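Local coordinates for protein cephalosporin hydroxylase CMCI (Streptomyces clavuligerus, PDB 2BM8) that probably hydroxylates cephalosporins during cephamycin biosynthesis and has a Rossmann-like methyltransferase fold, at residues I113-D118 with F145-E150. The protein carries 3 engineered substitutions. Sequence-based numbering, arbitrary orientation.
Sequences IGIDRD and FEHLRE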
loop_
_atom_site.group_PDB
_atom_site.type_symbol
_atom_site.label_atom_id
_atom_site.label_comp_id
_atom_site.label_asym_id
_atom_site.label_seq_id
_atom_site.Cartn_x
_atom_site.Cartn_y
_atom_site.Cartn_z
ATOM N N ILE B 113 -32.155 -24.152 9.056
ATOM C CA ILE B 113 -33.379 -23.362 8.990
ATOM C C ILE B 113 -33.093 -21.961 8.421
ATOM O O ILE B 113 -32.183 -21.274 8.874
ATOM C CB ILE B 113 -34.040 -23.260 10.403
ATOM C CG1 ILE B 113 -34.648 -24.609 10.810
ATOM C CG2 ILE B 113 -35.140 -22.189 10.420
ATOM C CD1 ILE B 113 -34.908 -24.753 12.281
ATOM N N GLY B 114 -33.880 -21.549 7.432
ATOM C CA GLY B 114 -33.771 -20.228 6.850
ATOM C C GLY B 114 -35.046 -19.454 7.067
ATOM O O GLY B 114 -36.122 -19.923 6.700
ATOM N N ILE B 115 -34.918 -18.269 7.654
ATOM C CA ILE B 115 -36.030 -17.379 7.955
ATOM C C ILE B 115 -35.876 -16.123 7.112
ATOM O O ILE B 115 -34.817 -15.516 7.147
ATOM C CB ILE B 115 -35.986 -16.959 9.442
ATOM C CG1 ILE B 115 -35.830 -18.170 10.348
ATOM C CG2 ILE B 115 -37.224 -16.179 9.831
ATOM C CD1 ILE B 115 -35.886 -17.829 11.842
ATOM N N ASP B 116 -36.914 -15.721 6.376
ATOM C CA ASP B 116 -36.914 -14.410 5.703
ATOM C C ASP B 116 -38.319 -13.836 5.548
ATOM O O ASP B 116 -39.305 -14.571 5.497
ATOM C CB ASP B 116 -36.219 -14.464 4.315
ATOM C CG ASP B 116 -35.561 -13.113 3.918
ATOM O OD1 ASP B 116 -36.266 -12.075 3.823
ATOM O OD2 ASP B 116 -34.339 -12.988 3.668
ATOM N N ARG B 117 -38.397 -12.508 5.479
ATOM C CA ARG B 117 -39.643 -11.817 5.130
ATOM C C ARG B 117 -40.160 -12.246 3.750
ATOM O O ARG B 117 -41.363 -12.449 3.556
ATOM C CB ARG B 117 -39.412 -10.305 5.147
ATOM C CG ARG B 117 -40.683 -9.481 5.214
ATOM C CD ARG B 117 -40.443 -8.019 5.582
ATOM N NE ARG B 117 -41.632 -7.422 6.189
ATOM C CZ ARG B 117 -41.636 -6.591 7.242
ATOM N NH1 ARG B 117 -40.497 -6.223 7.847
ATOM N NH2 ARG B 117 -42.798 -6.120 7.700
ATOM N N ASP B 118 -39.219 -12.405 2.823
ATOM C CA ASP B 118 -39.477 -12.676 1.420
ATOM C C ASP B 118 -38.610 -13.887 0.975
ATOM O O ASP B 118 -37.382 -13.790 0.900
ATOM C CB ASP B 118 -39.125 -11.392 0.651
ATOM C CG ASP B 118 -39.198 -11.543 -0.856
ATOM O OD1 ASP B 118 -39.849 -12.486 -1.352
ATOM O OD2 ASP B 118 -38.632 -10.732 -1.626
ATOM N N PHE B 145 -40.100 -15.985 16.106
ATOM C CA PHE B 145 -38.983 -16.866 16.429
ATOM C C PHE B 145 -39.333 -17.988 17.385
ATOM O O PHE B 145 -38.550 -18.925 17.522
ATOM C CB PHE B 145 -37.829 -16.056 17.024
ATOM C CG PHE B 145 -37.232 -15.080 16.063
ATOM C CD1 PHE B 145 -37.720 -13.785 15.977
ATOM C CD2 PHE B 145 -36.193 -15.462 15.227
ATOM C CE1 PHE B 145 -37.179 -12.883 15.085
ATOM C CE2 PHE B 145 -35.648 -14.566 14.331
ATOM C CZ PHE B 145 -36.141 -13.269 14.260
ATOM N N GLU B 146 -40.491 -17.891 18.040
ATOM C CA GLU B 146 -40.937 -18.890 19.028
ATOM C C GLU B 146 -40.795 -20.337 18.533
ATOM O O GLU B 146 -40.253 -21.188 19.250
ATOM C CB GLU B 146 -42.383 -18.603 19.481
ATOM C CG GLU B 146 -43.054 -19.685 20.343
ATOM C CD GLU B 146 -42.467 -19.850 21.749
ATOM O OE1 GLU B 146 -41.925 -18.865 22.315
ATOM O OE2 GLU B 146 -42.568 -20.980 22.302
ATOM N N HIS B 147 -41.261 -20.616 17.317
ATOM C CA HIS B 147 -41.047 -21.931 16.733
ATOM C C HIS B 147 -39.594 -22.301 16.922
ATOM O O HIS B 147 -38.709 -21.447 16.823
ATOM C CB HIS B 147 -41.413 -21.969 15.240
ATOM C CG HIS B 147 -40.520 -21.143 14.353
ATOM N ND1 HIS B 147 -40.947 -19.977 13.750
ATOM C CD2 HIS B 147 -39.244 -21.331 13.935
ATOM C CE1 HIS B 147 -39.967 -19.478 13.014
ATOM N NE2 HIS B 147 -38.922 -20.280 13.112
ATOM N N LEU B 148 -39.335 -23.564 17.228
ATOM C CA LEU B 148 -37.967 -24.073 17.157
ATOM C C LEU B 148 -36.972 -23.437 18.200
ATOM O O LEU B 148 -35.757 -23.331 17.987
ATOM C CB LEU B 148 -37.495 -24.003 15.685
ATOM C CG LEU B 148 -38.533 -24.570 14.668
ATOM C CD1 LEU B 148 -38.025 -24.584 13.225
ATOM C CD2 LEU B 148 -39.089 -25.965 15.055
ATOM N N ARG B 149 -37.550 -23.025 19.329
ATOM C CA ARG B 149 -36.960 -23.261 20.648
ATOM C C ARG B 149 -37.060 -24.776 20.864
ATOM O O ARG B 149 -36.362 -25.365 21.680
ATOM C CB ARG B 149 -37.762 -22.568 21.755
ATOM C CG ARG B 149 -37.938 -21.065 21.607
ATOM C CD ARG B 149 -39.149 -20.513 22.348
ATOM N NE ARG B 149 -38.864 -20.335 23.770
ATOM C CZ ARG B 149 -39.113 -21.227 24.735
ATOM N NH1 ARG B 149 -39.701 -22.397 24.483
ATOM N NH2 ARG B 149 -38.781 -20.927 25.982
ATOM N N GLU B 150 -38.001 -25.371 20.140
ATOM C CA GLU B 150 -38.152 -26.808 20.000
ATOM C C GLU B 150 -36.924 -27.538 19.374
ATOM O O GLU B 150 -36.871 -28.772 19.399
ATOM C CB GLU B 150 -39.443 -27.035 19.181
ATOM C CG GLU B 150 -39.822 -28.465 18.821
ATOM C CD GLU B 150 -39.921 -28.676 17.310
ATOM O OE1 GLU B 150 -40.827 -28.069 16.683
ATOM O OE2 GLU B 150 -39.095 -29.442 16.744
#
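The rings of His147 and Phe145 both meet the end of Ile115. His147 receives that methyl at its edge, near the ring plane, where NE2 lies 4.1 Å from Ile115 CD1, while its own neighbour Leu148 sets CB in the same plane. Phe145 comes to the methyl obliquely, with its CE2 also 4.1 Å from Ile115 CD1; a flat apolar ring suits this buried place, where it further touches Ile168 of helix 165-175 and Leu88 of strand 84-88. The imidazole meets the ring of His135 on the neighbouring strand at about 45°. With CG1 anti to the carbonyl carbon (chi1 -50°) and the chain then extended, Ile115 sends CD1 out from the strand to both rings, a reach that a long branched residue can make while its beta-branch suits the extended backbone.

Two residues back along the same strand, Ile113 faces the loop in the same way. Its CD1 meets the apolar end of Leu148, methyl to methyl, the chains being inclined to one another; the modelled approach is closer than methyls normally come, and its exact value is doubtful.

A type II turn from Glu146 to Arg149, closed by a 3.3 Å backbone bond from Arg149 N to Glu146 O, sets His147 and Leu148 side by side toward the strand, with Phe145 just before it. Leu148 holds the third position with positive phi (66°), where glycine is commoner. At the strand's end, Asp116 OD1 accepts from Asp118 N at 3.1 Å, nearly straight, forming an Asx turn as the chain leaves the sheet.

The contact packs the loop joining strands 132-136 and 155-159 against one face of strand 111-116, in the parallel part of a sheet ordered 3-2-1-4-5-7-6, the Rossmann-like fold characteristic of class I methyltransferases.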